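Local coordinates for protein dihydrodipicolinate synthase (Methanocaldococcus jannaschii DSM 2661, PDB 2YXG) that probably condenses pyruvate with aspartate-beta-semialdehyde to 4-hydroxy-tetrahydrodipicolinate, a step of lysine biosynthesis, working as a tetrameric Schiff-base lyase on a TIM-barrel fold, at residues 25-30 with 60-65; 165-170 with 189-194; 171-174 with 178-181. One frame throughout, in Å; residues are numbered along the deposited sequence.

Contact 1 of 3, residues 25-30 with 60-65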
loop_
_atom_site.group_PDB
_atom_site.type_symbol
_atom_site.label_atom_id
_atom_site.label_comp_id
_atom_site.label_asym_id
_atom_site.label_seq_id
_atom_site.Cartn_x
_atom_site.Cartn_y
_atom_site.Cartn_z
ATOM N N GLU A 25 24.677 -20.798 26.091
ATOM C CA GLU A 25 24.797 -19.663 26.947
ATOM C C GLU A 25 23.644 -18.676 26.730
ATOM O O GLU A 25 23.072 -18.150 27.706
ATOM C CB GLU A 25 26.191 -19.044 26.749
ATOM C CG GLU A 25 26.223 -17.532 26.738
ATOM C CD GLU A 25 27.632 -16.914 26.866
ATOM O OE1 GLU A 25 28.657 -17.517 26.409
ATOM O OE2 GLU A 25 27.677 -15.791 27.432
ATOM N N ASN A 26 23.246 -18.455 25.470
ATOM C CA ASN A 26 22.048 -17.584 25.225
ATOM C C ASN A 26 20.785 -18.205 25.803
ATOM O O ASN A 26 19.996 -17.551 26.470
ATOM C CB ASN A 26 21.827 -17.290 23.745
ATOM C CG ASN A 26 22.822 -16.365 23.187
ATOM O OD1 ASN A 26 23.471 -15.647 23.913
ATOM N ND2 ASN A 26 22.957 -16.367 21.855
ATOM N N ILE A 27 20.625 -19.496 25.557
ATOM C CA ILE A 27 19.465 -20.212 26.100
ATOM C C ILE A 27 19.328 -20.095 27.599
ATOM O O ILE A 27 18.268 -19.689 28.109
ATOM C CB ILE A 27 19.453 -21.662 25.663
ATOM C CG1 ILE A 27 19.286 -21.676 24.132
ATOM C CG2 ILE A 27 18.273 -22.415 26.341
ATOM C CD1 ILE A 27 19.363 -23.020 23.467
ATOM N N ASN A 28 20.387 -20.415 28.315
ATOM C CA ASN A 28 20.348 -20.292 29.794
ATOM C C ASN A 28 20.153 -18.870 30.278
ATOM O O ASN A 28 19.444 -18.654 31.270
ATOM C CB ASN A 28 21.641 -20.858 30.397
ATOM C CG ASN A 28 21.690 -22.335 30.315
ATOM O OD1 ASN A 28 22.741 -22.916 30.026
ATOM N ND2 ASN A 28 20.540 -22.983 30.567
ATOM N N PHE A 29 20.770 -17.895 29.603
ATOM C CA PHE A 29 20.478 -16.494 29.898
ATOM C C PHE A 29 18.964 -16.163 29.845
ATOM O O PHE A 29 18.436 -15.518 30.722
ATOM C CB PHE A 29 21.249 -15.553 28.977
ATOM C CG PHE A 29 20.891 -14.096 29.143
ATOM C CD1 PHE A 29 21.208 -13.404 30.323
ATOM C CD2 PHE A 29 20.280 -13.396 28.110
ATOM C CE1 PHE A 29 20.908 -11.980 30.474
ATOM C CE2 PHE A 29 19.986 -12.010 28.226
ATOM C CZ PHE A 29 20.298 -11.302 29.418
ATOM N N LEU A 30 18.273 -16.622 28.820
ATOM C CA LEU A 30 16.854 -16.300 28.676
ATOM C C LEU A 30 16.011 -17.065 29.696
ATOM O O LEU A 30 15.059 -16.524 30.283
ATOM C CB LEU A 30 16.431 -16.650 27.274
ATOM C CG LEU A 30 17.273 -15.950 26.193
ATOM C CD1 LEU A 30 17.022 -16.546 24.767
ATOM C CD2 LEU A 30 17.067 -14.390 26.197
ATOM N N GLU A 60 17.972 -29.534 17.695
ATOM C CA GLU A 60 18.519 -30.578 18.565
ATOM C C GLU A 60 19.253 -29.946 19.738
ATOM O O GLU A 60 19.011 -30.307 20.896
ATOM C CB GLU A 60 19.495 -31.437 17.746
ATOM C CG GLU A 60 19.527 -32.927 18.148
ATOM C CD GLU A 60 20.911 -33.583 17.997
ATOM O OE1 GLU A 60 21.946 -32.862 17.849
ATOM O OE2 GLU A 60 20.970 -34.831 18.035
ATOM N N LYS A 61 20.141 -28.980 19.459
ATOM C CA LYS A 61 20.889 -28.360 20.555
ATOM C C LYS A 61 19.923 -27.642 21.525
ATOM O O LYS A 61 20.032 -27.749 22.774
ATOM C CB LYS A 61 21.979 -27.447 20.025
ATOM C CG LYS A 61 22.789 -26.720 21.127
ATOM C CD LYS A 61 23.931 -27.645 21.667
ATOM C CE LYS A 61 24.514 -27.119 22.997
ATOM N NZ LYS A 61 25.705 -27.913 23.427
ATOM N N VAL A 62 18.916 -26.977 20.953
ATOM C CA VAL A 62 17.961 -26.233 21.792
ATOM C C VAL A 62 17.126 -27.166 22.725
ATOM O O VAL A 62 16.969 -26.891 23.936
ATOM C CB VAL A 62 17.047 -25.324 20.926
ATOM C CG1 VAL A 62 16.028 -24.597 21.805
ATOM C CG2 VAL A 62 17.922 -24.287 20.199
ATOM N N VAL A 63 16.564 -28.219 22.138
ATOM C CA VAL A 63 15.825 -29.245 22.922
ATOM C C VAL A 63 16.684 -29.760 24.087
ATOM O O VAL A 63 16.227 -29.734 25.230
ATOM C CB VAL A 63 15.344 -30.419 22.038
ATOM C CG1 VAL A 63 14.864 -31.632 22.886
ATOM C CG2 VAL A 63 14.260 -29.968 21.108
ATOM N N ASP A 64 17.928 -30.146 23.778
ATOM C CA ASP A 64 18.855 -30.780 24.735
ATOM C C ASP A 64 19.230 -29.806 25.880
ATOM O O ASP A 64 19.222 -30.169 27.076
ATOM C CB ASP A 64 20.138 -31.299 24.002
ATOM C CG ASP A 64 19.876 -32.540 23.012
ATOM O OD1 ASP A 64 18.734 -33.061 22.826
ATOM O OD2 ASP A 64 20.871 -33.032 22.395
ATOM N N VAL A 65 19.589 -28.568 25.514
ATOM C CA VAL A 65 20.002 -27.611 26.498
ATOM C C VAL A 65 18.807 -27.234 27.331
ATOM O O VAL A 65 18.888 -27.192 28.559
ATOM C CB VAL A 65 20.554 -26.317 25.856
ATOM C CG1 VAL A 65 20.665 -25.182 26.952
ATOM C CG2 VAL A 65 21.878 -26.593 25.119
#
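Two neighbouring helices of the TIM barrel's outer layer, 20-32 and 52-66, meet here through I27 on one side and V62 and V65 on the other. In the short segments 25-30 and 60-65 the axes come within 10.4 Å and cross at -45°, both running in broadly the same direction, as helices that follow successive strands of a β/α barrel do. The backbones come closest at I27 and V65, whose CA atoms are 7.4 Å apart.

I27 divides its work between its two branches. Its ethyl arm, with CG1 beside the backbone N (chi1 -64°) and the chain then extended, carries CD1 out to the isopropyl group of V62, where it lies 3.8 Å from V62 CG2 and nearly as close to V62 CG1. The other branch, the methyl CG2 of I27, meets V65 CG1 at 3.7 Å. V65 thus presents a single methyl to I27, and V62 offers both of its own. The longer arm of I27 suits the span to V62, while the compact valines offer methyls of fixed position for it to meet. At the margin the side chain of N28 lies beside V65 CG1.

I27 and V62 also rest on I38 of strand 37-40, which lies beneath the two helices, and V62 reaches A40 as well. I27 and V62 are buried and V65 is partly exposed; the touching groups of all three are hydrocarbon, so the two segments are held together by dispersion and the exclusion of water, a cohesion that depends on shape rather than on directed bonds.

Contact 2 of 3, residues 165-170 with 189-194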
loop_
_atom_site.group_PDB
_atom_site.type_symbol
_atom_site.label_atom_id
_atom_site.label_comp_id
_atom_site.label_asym_id
_atom_site.label_seq_id
_atom_site.Cartn_x
_atom_site.Cartn_y
_atom_site.Cartn_z
ATOM N N PRO A 165 -0.002 -5.783 11.312
ATOM C CA PRO A 165 -0.158 -4.627 12.208
ATOM C C PRO A 165 -1.595 -4.048 12.201
ATOM O O PRO A 165 -1.906 -3.135 12.977
ATOM C CB PRO A 165 0.868 -3.629 11.641
ATOM C CG PRO A 165 0.768 -3.845 10.169
ATOM C CD PRO A 165 0.624 -5.389 10.028
ATOM N N ASN A 166 -2.467 -4.569 11.347
ATOM C CA ASN A 166 -3.886 -4.212 11.414
ATOM C C ASN A 166 -4.560 -5.022 12.515
ATOM O O ASN A 166 -4.931 -6.196 12.311
ATOM C CB ASN A 166 -4.591 -4.421 10.070
ATOM C CG ASN A 166 -6.129 -4.282 10.163
ATOM O OD1 ASN A 166 -6.727 -4.014 11.233
ATOM N ND2 ASN A 166 -6.777 -4.494 9.031
ATOM N N LEU A 167 -4.756 -4.370 13.667
ATOM C CA LEU A 167 -5.173 -5.064 14.876
ATOM C C LEU A 167 -6.607 -5.444 14.890
ATOM O O LEU A 167 -7.052 -6.174 15.764
ATOM C CB LEU A 167 -4.839 -4.273 16.130
ATOM C CG LEU A 167 -3.327 -4.102 16.361
ATOM C CD1 LEU A 167 -3.037 -3.551 17.791
ATOM C CD2 LEU A 167 -2.517 -5.357 16.038
ATOM N N SER A 168 -7.373 -5.004 13.923
ATOM C CA SER A 168 -8.700 -5.631 13.880
ATOM C C SER A 168 -8.652 -7.030 13.306
ATOM O O SER A 168 -9.590 -7.785 13.527
ATOM C CB SER A 168 -9.770 -4.788 13.212
ATOM O OG SER A 168 -9.501 -4.753 11.885
ATOM N N GLN A 169 -7.567 -7.375 12.602
ATOM C CA GLN A 169 -7.361 -8.787 12.329
ATOM C C GLN A 169 -7.197 -9.577 13.644
ATOM O O GLN A 169 -7.682 -10.706 13.748
ATOM C CB GLN A 169 -6.227 -9.085 11.346
ATOM C CG GLN A 169 -6.042 -10.589 11.129
ATOM C CD GLN A 169 -5.386 -10.916 9.826
ATOM O OE1 GLN A 169 -4.315 -11.555 9.785
ATOM N NE2 GLN A 169 -6.026 -10.519 8.732
ATOM N N VAL A 170 -6.526 -8.980 14.622
ATOM C CA VAL A 170 -6.401 -9.583 15.924
ATOM C C VAL A 170 -7.784 -9.692 16.625
ATOM O O VAL A 170 -8.087 -10.721 17.257
ATOM C CB VAL A 170 -5.311 -8.881 16.827
ATOM C CG1 VAL A 170 -5.526 -9.196 18.330
ATOM C CG2 VAL A 170 -3.855 -9.240 16.346
ATOM N N THR A 189 2.784 -5.637 21.283
ATOM C CA THR A 189 2.489 -6.642 22.276
ATOM C C THR A 189 1.475 -6.191 23.335
ATOM O O THR A 189 0.428 -6.853 23.548
ATOM C CB THR A 189 3.768 -7.180 22.920
ATOM O OG1 THR A 189 4.593 -7.740 21.878
ATOM C CG2 THR A 189 3.388 -8.259 23.957
ATOM N N LEU A 190 1.741 -5.021 23.939
ATOM C CA LEU A 190 0.796 -4.446 24.900
ATOM C C LEU A 190 -0.659 -4.250 24.341
ATOM O O LEU A 190 -1.622 -4.745 24.943
ATOM C CB LEU A 190 1.384 -3.177 25.525
ATOM C CG LEU A 190 0.633 -2.412 26.600
ATOM C CD1 LEU A 190 1.563 -1.384 27.194
ATOM C CD2 LEU A 190 -0.516 -1.701 25.952
ATOM N N PRO A 191 -0.831 -3.551 23.189
ATOM C CA PRO A 191 -2.206 -3.506 22.682
ATOM C C PRO A 191 -2.813 -4.873 22.239
ATOM O O PRO A 191 -4.013 -5.131 22.460
ATOM C CB PRO A 191 -2.120 -2.516 21.527
ATOM C CG PRO A 191 -0.738 -2.505 21.105
ATOM C CD PRO A 191 0.085 -2.780 22.336
ATOM N N ILE A 192 -2.004 -5.766 21.687
ATOM C CA ILE A 192 -2.506 -7.137 21.417
ATOM C C ILE A 192 -3.012 -7.921 22.675
ATOM O O ILE A 192 -4.033 -8.555 22.638
ATOM C CB ILE A 192 -1.496 -7.951 20.519
ATOM C CG1 ILE A 192 -1.449 -7.328 19.097
ATOM C CG2 ILE A 192 -1.846 -9.472 20.510
ATOM C CD1 ILE A 192 -0.390 -7.923 18.161
ATOM N N ILE A 193 -2.320 -7.830 23.792
ATOM C CA ILE A 193 -2.779 -8.448 25.061
ATOM C C ILE A 193 -4.062 -7.822 25.624
ATOM O O ILE A 193 -4.956 -8.534 26.114
ATOM C CB ILE A 193 -1.650 -8.461 26.098
ATOM C CG1 ILE A 193 -0.475 -9.339 25.611
ATOM C CG2 ILE A 193 -2.127 -8.971 27.402
ATOM C CD1 ILE A 193 0.810 -9.143 26.482
ATOM N N ALA A 194 -4.156 -6.493 25.505
ATOM C CA ALA A 194 -5.379 -5.763 25.844
ATOM C C ALA A 194 -6.569 -6.302 25.062
ATOM O O ALA A 194 -7.696 -6.393 25.590
ATOM C CB ALA A 194 -5.196 -4.247 25.584
#
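L167, in the turn leading into helix 168-177, and V170 of that helix close on P191 and I192 of the short helix 189-194. L167 is the forked member. Its CG sits beside the backbone N (chi1 -65°) with the chain then extended, and this sends the two methyls to different partners: CD1 rests on the proline ring, 4.0 Å from P191 CB, while CD2 lies 3.8 Å from I192 CG1. A leucine fits because its branch point stands one carbon farther out than that of valine, far enough to straddle two adjacent residues.

I192 turns its ethyl arm, rather than its CG2 methyl, to this contact. Both L167 and V170 lie across that arm at about a right angle; the methyl CG2 of V170 comes within 4.1 Å of I192 CG1 and about as near to CD1. Replacing L167 by an alanine is likely to open a gap beside P191 CB and to leave the ethyl arm of I192 with V170 as its only cover from segment 165-170.

The turn carrying L167 is set by N166, whose OD1 makes a capping bond to S168 N ahead of the helix. It accepts from S168 N at 2.9 Å and from the hydroxyl S168 OG at the same distance, both arriving from one face of the amide plane, with S168 N tilted 32° from it.

I192 packs inward on V181 and S183 of strand 180-183, and L167 and V170 also touch L195. At the subunit interface L167 and P191 each meet their counterparts in the second subunit, so this pair of helices lies between the barrel strand and the neighbouring chain.

Contact 3 of 3, residues 171-174 with 178-181; sequences SELI and KITV
The methyl CG2 of V181 is the bump of this contact, pushed into the hollow between L173 and I174 on helix 168-177. On one side it meets L173 CB at 3.7 Å; on the other it presses on I174 CD1 at 3.5 Å, tighter than usual van der Waals contact. I174 reaches it by bending: CG1 lies beside the backbone N and the chain folds again at chi2 (-69°), bringing CD1 back toward the strand although CB points away. A second bump, I179 CD1, lies 4.0 Å from both L173 CB and L173 CD2. The short valine fits between two helix residues; an isoleucine's extra carbon brings a terminal methyl where CB does not reach.

Where the backbones part, water fills in. One water can donate to L173 O (2.8 Å) and I179 O, though acceptors nearby outnumber its protons; another donates to I174 O. K178 has positive phi as the helix ends, turning the chain toward the strand, and its NZ bonds to D176 O.

This is the returning half of the β-α-β unit 157-162, 168-177, 180-183. L173 and I179 also pack on V147 of helix 144-153, I179 touches V160, and I174 meets Y232 of the second subunit.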
loop_
_atom_site.group_PDB
_atom_site.type_symbol
_atom_site.label_atom_id
_atom_site.label_comp_id
_atom_site.label_asym_id
_atom_site.label_seq_id
_atom_site.Cartn_x
_atom_site.Cartn_y
_atom_site.Cartn_z
ATOM N N SER A 171 -8.661 -8.689 16.490
ATOM C CA SER A 171 -9.904 -8.917 17.182
ATOM C C SER A 171 -10.827 -9.859 16.469
ATOM O O SER A 171 -11.619 -10.505 17.102
ATOM C CB SER A 171 -10.588 -7.672 17.783
ATOM O OG SER A 171 -10.437 -6.554 17.027
ATOM N N GLU A 172 -10.686 -9.974 15.156
ATOM C CA GLU A 172 -11.402 -11.000 14.391
ATOM C C GLU A 172 -10.981 -12.392 14.807
ATOM O O GLU A 172 -11.845 -13.258 14.942
ATOM C CB GLU A 172 -11.261 -10.788 12.880
ATOM C CG GLU A 172 -11.737 -9.339 12.509
ATOM C CD GLU A 172 -11.233 -8.746 11.170
ATOM O OE1 GLU A 172 -10.569 -9.437 10.325
ATOM O OE2 GLU A 172 -11.513 -7.530 10.973
ATOM N N LEU A 173 -9.685 -12.609 15.017
ATOM C CA LEU A 173 -9.192 -13.872 15.565
ATOM C C LEU A 173 -9.709 -14.128 16.984
ATOM O O LEU A 173 -10.131 -15.253 17.298
ATOM C CB LEU A 173 -7.661 -13.976 15.551
ATOM C CG LEU A 173 -6.979 -14.038 14.157
ATOM C CD1 LEU A 173 -5.510 -13.709 14.252
ATOM C CD2 LEU A 173 -7.181 -15.397 13.484
ATOM N N ILE A 174 -9.685 -13.114 17.844
ATOM C CA ILE A 174 -10.072 -13.370 19.208
ATOM C C ILE A 174 -11.561 -13.698 19.197
ATOM O O ILE A 174 -11.989 -14.634 19.845
ATOM C CB ILE A 174 -9.730 -12.192 20.170
ATOM C CG1 ILE A 174 -8.206 -11.955 20.225
ATOM C CG2 ILE A 174 -10.252 -12.440 21.598
ATOM C CD1 ILE A 174 -7.478 -13.053 20.902
ATOM N N LYS A 178 -11.151 -19.162 18.128
ATOM C CA LYS A 178 -10.721 -20.067 19.158
ATOM C C LYS A 178 -9.357 -20.620 18.724
ATOM O O LYS A 178 -9.201 -21.812 18.375
ATOM C CB LYS A 178 -11.712 -21.205 19.402
ATOM C CG LYS A 178 -13.205 -20.846 19.343
ATOM C CD LYS A 178 -13.953 -22.018 18.676
ATOM C CE LYS A 178 -13.445 -22.269 17.235
ATOM N NZ LYS A 178 -13.984 -21.290 16.252
ATOM N N ILE A 179 -8.393 -19.704 18.648
ATOM C CA ILE A 179 -6.996 -20.036 18.772
ATOM C C ILE A 179 -6.471 -18.985 19.721
ATOM O O ILE A 179 -7.048 -17.912 19.837
ATOM C CB ILE A 179 -6.211 -19.944 17.417
ATOM C CG1 ILE A 179 -6.807 -18.885 16.507
ATOM C CG2 ILE A 179 -6.223 -21.254 16.678
ATOM C CD1 ILE A 179 -6.399 -17.517 16.799
ATOM N N THR A 180 -5.351 -19.292 20.366
ATOM C CA THR A 180 -4.578 -18.299 21.085
ATOM C C THR A 180 -3.887 -17.329 20.125
ATOM O O THR A 180 -3.271 -17.740 19.108
ATOM C CB THR A 180 -3.558 -19.003 21.921
ATOM O OG1 THR A 180 -4.247 -19.928 22.755
ATOM C CG2 THR A 180 -2.763 -18.033 22.773
ATOM N N VAL A 181 -4.027 -16.038 20.400
ATOM C CA VAL A 181 -3.237 -15.065 19.638
ATOM C C VAL A 181 -1.946 -14.727 20.371
ATOM O O VAL A 181 -2.010 -14.345 21.525
ATOM C CB VAL A 181 -4.043 -13.766 19.294
ATOM C CG1 VAL A 181 -3.125 -12.721 18.621
ATOM C CG2 VAL A 181 -5.295 -14.099 18.426
HETATM O O HOH W 1 -9.413 -16.674 19.544
HETATM O O HOH W 2 -12.691 -17.382 18.982
#

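How the contacts relate
Along the chain contact 1 closes before contact 2 opens, and contact 3 is nested inside the loop that contact 2 closes. Contact 1 lies on the far side of the barrel, its centre about 30 Å from those of the other two, joining helices 20-32 and 52-66. Contacts 2 and 3 have centres about 10 Å apart, share helix 168-177 and touch through V181, whose CG1 packs on I192 CG2 at 4.0 Å. Together they tie that helix to strand 180-183 and to helix 189-194, on a side of the barrel that meets the second subunit. All three contacts lie within one chain, but only contacts 2 and 3 also border that subunit.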